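Local coordinates for protein cellulase (Xanthomonas axonopodis pv. citri, PDB 4W7W) that binds cellopentaose and, as a glycoside hydrolase family 5 cellulase, probably cleaves the internal beta-1,4-glycosidic bonds of cellulose, at residues L279-T284 with I327-Y331; D54-F58 with T312-G316. One frame throughout, in Å; residues are numbered along the deposited sequence.

Interaction 1: L279-T284 with I327-Y331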
loop_
_atom_site.group_PDB
_atom_site.type_symbol
_atom_site.label_atom_id
_atom_site.label_comp_id
_atom_site.label_asym_id
_atom_site.label_seq_id
_atom_site.Cartn_x
_atom_site.Cartn_y
_atom_site.Cartn_z
ATOM N N LEU A 279 1.879 -13.321 -13.703
ATOM C CA LEU A 279 2.635 -12.153 -13.281
ATOM C C LEU A 279 3.066 -11.332 -14.487
ATOM O O LEU A 279 2.843 -10.114 -14.539
ATOM C CB LEU A 279 3.840 -12.580 -12.436
ATOM C CG LEU A 279 4.745 -11.440 -11.992
ATOM C CD1 LEU A 279 3.977 -10.417 -11.168
ATOM C CD2 LEU A 279 5.932 -11.963 -11.217
ATOM N N GLU A 280 3.665 -12.001 -15.472
ATOM C CA GLU A 280 4.052 -11.323 -16.698
ATOM C C GLU A 280 2.835 -10.619 -17.307
ATOM O O GLU A 280 2.909 -9.468 -17.762
ATOM C CB GLU A 280 4.631 -12.329 -17.704
ATOM C CG GLU A 280 5.966 -12.942 -17.304
ATOM C CD GLU A 280 7.196 -12.218 -17.836
ATOM O OE1 GLU A 280 7.100 -11.058 -18.302
ATOM O OE2 GLU A 280 8.287 -12.796 -17.711
ATOM N N GLY A 281 1.702 -11.315 -17.315
ATOM C CA GLY A 281 0.508 -10.752 -17.930
ATOM C C GLY A 281 -0.003 -9.517 -17.221
ATOM O O GLY A 281 -0.422 -8.544 -17.857
ATOM N N MET A 282 0.017 -9.524 -15.891
ATOM C CA MET A 282 -0.496 -8.379 -15.155
ATOM C C MET A 282 0.468 -7.198 -15.213
ATOM O O MET A 282 0.020 -6.052 -15.326
ATOM C CB MET A 282 -0.950 -8.801 -13.764
ATOM C CG MET A 282 0.090 -9.031 -12.731
ATOM S SD MET A 282 -0.683 -9.804 -11.275
ATOM C CE MET A 282 -1.842 -8.556 -10.758
ATOM N N LEU A 283 1.776 -7.455 -15.204
ATOM C CA LEU A 283 2.752 -6.375 -15.347
ATOM C C LEU A 283 2.684 -5.755 -16.740
ATOM O O LEU A 283 2.732 -4.529 -16.891
ATOM C CB LEU A 283 4.146 -6.909 -15.045
ATOM C CG LEU A 283 4.385 -7.368 -13.608
ATOM C CD1 LEU A 283 5.730 -8.040 -13.499
ATOM C CD2 LEU A 283 4.320 -6.216 -12.646
ATOM N N THR A 284 2.536 -6.601 -17.760
ATOM C CA THR A 284 2.361 -6.138 -19.123
ATOM C C THR A 284 1.069 -5.316 -19.259
ATOM O O THR A 284 1.053 -4.248 -19.897
ATOM C CB THR A 284 2.347 -7.329 -20.089
ATOM O OG1 THR A 284 3.634 -7.941 -20.069
ATOM C CG2 THR A 284 2.009 -6.886 -21.508
ATOM N N ILE A 327 11.482 -11.494 -12.871
ATOM C CA ILE A 327 10.386 -10.948 -13.657
ATOM C C ILE A 327 10.135 -9.487 -13.290
ATOM O O ILE A 327 10.059 -8.632 -14.170
ATOM C CB ILE A 327 9.114 -11.808 -13.512
ATOM C CG1 ILE A 327 9.386 -13.189 -14.137
ATOM C CG2 ILE A 327 7.943 -11.143 -14.224
ATOM C CD1 ILE A 327 8.379 -14.245 -13.770
ATOM N N LEU A 328 10.037 -9.191 -12.005
ATOM C CA LEU A 328 9.798 -7.813 -11.585
ATOM C C LEU A 328 10.826 -6.855 -12.159
ATOM O O LEU A 328 10.491 -5.761 -12.607
ATOM C CB LEU A 328 9.780 -7.696 -10.060
ATOM C CG LEU A 328 8.688 -8.466 -9.328
ATOM C CD1 LEU A 328 8.903 -8.368 -7.830
ATOM C CD2 LEU A 328 7.305 -7.967 -9.698
ATOM N N SER A 329 12.095 -7.245 -12.120
ATOM C CA SER A 329 13.178 -6.383 -12.553
ATOM C C SER A 329 13.078 -6.032 -14.045
ATOM O O SER A 329 13.530 -4.984 -14.470
ATOM C CB SER A 329 14.515 -7.068 -12.248
ATOM O OG SER A 329 15.612 -6.185 -12.381
ATOM N N LYS A 330 12.485 -6.917 -14.849
ATOM C CA LYS A 330 12.295 -6.608 -16.286
ATOM C C LYS A 330 11.344 -5.445 -16.551
ATOM O O LYS A 330 11.392 -4.845 -17.621
ATOM C CB LYS A 330 11.728 -7.811 -17.042
ATOM C CG LYS A 330 12.692 -8.960 -17.112
ATOM C CD LYS A 330 12.276 -9.998 -18.143
ATOM C CE LYS A 330 10.923 -10.623 -17.811
ATOM N NZ LYS A 330 10.700 -11.899 -18.547
ATOM N N TYR A 331 10.460 -5.172 -15.599
ATOM C CA TYR A 331 9.504 -4.081 -15.688
ATOM C C TYR A 331 9.926 -2.864 -14.841
ATOM O O TYR A 331 9.131 -1.952 -14.628
ATOM C CB TYR A 331 8.129 -4.598 -15.275
ATOM C CG TYR A 331 7.584 -5.664 -16.202
ATOM C CD1 TYR A 331 7.919 -7.007 -16.034
ATOM C CD2 TYR A 331 6.729 -5.342 -17.240
ATOM C CE1 TYR A 331 7.435 -7.992 -16.875
ATOM C CE2 TYR A 331 6.221 -6.325 -18.084
ATOM C CZ TYR A 331 6.570 -7.649 -17.901
ATOM O OH TYR A 331 6.050 -8.597 -18.741
HETATM O O HOH W 1 8.742 -10.080 -20.374
#
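Leu283 lies under the ring of Tyr331 where the C-terminal segment of this (beta/alpha)8 barrel packs on helix 273-288, the helix that joins the last two barrel strands. The contact illustrates how one short interface can be apolar inside and polar outside. On the inner side, where Leu279, Leu283, Ile327 and Leu328 are buried, Leu283 CB sits 3.6 Å from the centroid of the Tyr331 ring and only 5° off the ring normal, a CH-pi contact over the middle of one face. The leucine's CD1 branch runs on under the ring to within 3.5 Å of Tyr331 CD1. The same methyl also meets Ile327 CG2 and Leu328 CD2. One turn earlier, Leu279 CD2 comes to 3.7 Å from Ile327 CG2. Trp296 and Trp298 of strand 293-301 and Phe267 of strand 262-268 continue this packing toward the barrel wall.

The outer side, where Lys330 and Thr284 are exposed to solvent, is built of charges, hydroxyls and water. Glu280 bends at its second torsion (chi2 -93°), which swings its carboxylate between two partners of the 327-331 segment. Lys330 NZ forms a salt bridge with Glu280 OE2 at 2.7 Å, on the syn lone pair. Tyr331 OH donates to Glu280 OE1, also at 2.7 Å, and the carboxylate stands 67° from the ring plane. A water gives a hydrogen to OE1 and weakly accepts one from Lys330 NZ. On this side too, Glu280 O accepts from Thr284 N and, on the opposite face of its carbonyl plane, from Thr284 OG1 at 2.9 Å.

Interaction 2: D54-F58 with T312-G316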
loop_
_atom_site.group_PDB
_atom_site.type_symbol
_atom_site.label_atom_id
_atom_site.label_comp_id
_atom_site.label_asym_id
_atom_site.label_seq_id
_atom_site.Cartn_x
_atom_site.Cartn_y
_atom_site.Cartn_z
ATOM N N ASP A 54 18.505 -2.781 2.345
ATOM C CA ASP A 54 17.305 -3.216 1.627
ATOM C C ASP A 54 17.000 -2.178 0.533
ATOM O O ASP A 54 16.678 -2.513 -0.601
ATOM C CB ASP A 54 16.097 -3.356 2.575
ATOM C CG ASP A 54 16.269 -4.419 3.668
ATOM O OD1 ASP A 54 17.073 -5.365 3.490
ATOM O OD2 ASP A 54 15.574 -4.280 4.711
ATOM N N PHE A 55 17.045 -0.899 0.906
ATOM C CA PHE A 55 16.761 0.168 -0.048
ATOM C C PHE A 55 17.729 0.113 -1.225
ATOM O O PHE A 55 17.318 0.188 -2.381
ATOM C CB PHE A 55 16.814 1.542 0.623
ATOM C CG PHE A 55 15.727 1.757 1.633
ATOM C CD1 PHE A 55 15.889 1.320 2.944
ATOM C CD2 PHE A 55 14.534 2.360 1.284
ATOM C CE1 PHE A 55 14.883 1.515 3.878
ATOM C CE2 PHE A 55 13.535 2.550 2.219
ATOM C CZ PHE A 55 13.704 2.112 3.511
ATOM N N SER A 56 19.021 -0.022 -0.935
ATOM C CA SER A 56 19.999 -0.037 -2.020
ATOM C C SER A 56 19.868 -1.288 -2.898
ATOM O O SER A 56 20.034 -1.203 -4.107
ATOM C CB SER A 56 21.423 0.145 -1.498
ATOM O OG SER A 56 21.748 -0.801 -0.522
ATOM N N TYR A 57 19.560 -2.432 -2.304
ATOM C CA TYR A 57 19.353 -3.649 -3.088
ATOM C C TYR A 57 18.223 -3.439 -4.090
ATOM O O TYR A 57 18.380 -3.706 -5.290
ATOM C CB TYR A 57 19.026 -4.847 -2.196
ATOM C CG TYR A 57 18.619 -6.046 -3.024
ATOM C CD1 TYR A 57 19.565 -6.831 -3.659
ATOM C CD2 TYR A 57 17.279 -6.350 -3.218
ATOM C CE1 TYR A 57 19.184 -7.903 -4.446
ATOM C CE2 TYR A 57 16.892 -7.414 -4.003
ATOM C CZ TYR A 57 17.838 -8.192 -4.617
ATOM O OH TYR A 57 17.403 -9.258 -5.385
ATOM N N PHE A 58 17.083 -2.948 -3.628
ATOM C CA PHE A 58 15.959 -2.790 -4.550
ATOM C C PHE A 58 16.205 -1.689 -5.570
ATOM O O PHE A 58 15.820 -1.823 -6.717
ATOM C CB PHE A 58 14.632 -2.662 -3.779
ATOM C CG PHE A 58 14.250 -3.958 -3.132
ATOM C CD1 PHE A 58 13.873 -5.032 -3.941
ATOM C CD2 PHE A 58 14.386 -4.184 -1.768
ATOM C CE1 PHE A 58 13.619 -6.272 -3.399
ATOM C CE2 PHE A 58 14.140 -5.426 -1.220
ATOM C CZ PHE A 58 13.772 -6.483 -2.041
ATOM N N THR A 312 8.124 -13.848 -0.887
ATOM C CA THR A 312 9.268 -13.026 -0.569
ATOM C C THR A 312 10.130 -12.713 -1.779
ATOM O O THR A 312 10.488 -13.615 -2.536
ATOM C CB THR A 312 10.137 -13.644 0.527
ATOM O OG1 THR A 312 11.212 -12.741 0.783
ATOM C CG2 THR A 312 10.693 -15.047 0.174
ATOM N N VAL A 313 10.525 -11.454 -1.918
ATOM C CA VAL A 313 11.613 -11.098 -2.821
ATOM C C VAL A 313 12.792 -10.486 -2.063
ATOM O O VAL A 313 13.661 -9.860 -2.672
ATOM C CB VAL A 313 11.166 -10.243 -4.034
ATOM C CG1 VAL A 313 10.222 -11.063 -4.907
ATOM C CG2 VAL A 313 10.544 -8.923 -3.611
ATOM N N GLN A 314 12.844 -10.699 -0.745
ATOM C CA GLN A 314 14.021 -10.316 0.013
ATOM C C GLN A 314 15.190 -11.195 -0.440
ATOM O O GLN A 314 15.054 -12.408 -0.446
ATOM C CB GLN A 314 13.773 -10.528 1.500
ATOM C CG GLN A 314 14.917 -10.047 2.383
ATOM C CD GLN A 314 15.087 -8.542 2.433
ATOM O OE1 GLN A 314 14.257 -7.763 1.947
ATOM N NE2 GLN A 314 16.152 -8.123 3.079
ATOM N N PRO A 315 16.335 -10.588 -0.817
ATOM C CA PRO A 315 17.447 -11.412 -1.276
ATOM C C PRO A 315 17.907 -12.323 -0.181
ATOM O O PRO A 315 17.754 -12.035 1.017
ATOM C CB PRO A 315 18.510 -10.391 -1.648
ATOM C CG PRO A 315 18.185 -9.200 -0.826
ATOM C CD PRO A 315 16.679 -9.166 -0.822
ATOM N N GLY A 316 18.461 -13.451 -0.589
ATOM C CA GLY A 316 18.967 -14.407 0.372
ATOM C C GLY A 316 20.126 -13.862 1.191
ATOM O O GLY A 316 20.810 -12.944 0.768
HETATM O O HOH W 2 15.255 -10.828 -4.740
#
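With its CG trans to the backbone N (chi1 172°), Tyr57 extends its ring from helix 52-60 toward Pro315, while a bend at chi2 (70°) turns the Gln314 amide back toward Asp54. The proline turns its CB-CG-CD edge onto one face of the tyrosine: Pro315 CG is 3.6 Å from the Tyr57 ring centroid and almost on its normal, a CH-pi contact in which CB and CD rest over the rim of the same ring.

The polar link is a single, nearly straight bond, since Gln314 NE2 donates to Asp54 OD1 at 2.9 Å with an angle of 166°. The carboxylate oxygen lies in the amide plane, yet the amide nitrogen stands above the carboxylate plane, and the two planes are perpendicular. Both groups have a second partner: Asp54 OD2 is bonded to Ala51 N and Gln314 OE1 to Gly302 N.

Between these two contacts, Phe58 directs its ring edge at the loop, with CZ 3.4 Å from Val313 O. The same carbonyl accepts a hydrogen bond from a water, which also donates to Tyr57 OH at 2.7 Å; the hydroxyl is further bonded to Asp321. Gln314 N closes an ST turn on Thr312 OG1. Such packing is that of a (beta/alpha)8 barrel closing on itself, where the loop after the eighth strand, 293-301, lies against the helix that follows the first, 24-29.

How the interactions relate
From the N terminus, the chain passes through strand 24-29 into helix 52-60, which supplies the first side of interaction 2; its partner comes over 250 residues later. Six more strands follow before helix 273-288 supplies that of interaction 1. After strand 293-301, loop 312-316 returns to helix 52-60, closing the long span; then 327-331 folds back on 279-284, closing a short one. The segments therefore alternate, and the closures cross rather than nest. Interaction 1 joins the C-terminal segment to the helix before the last strand, interaction 2 the loop after that strand to the helix after the first. Their centres are about 17 Å apart, yet Leu328 CD1 packs 4.2 Å from Val313 CG1.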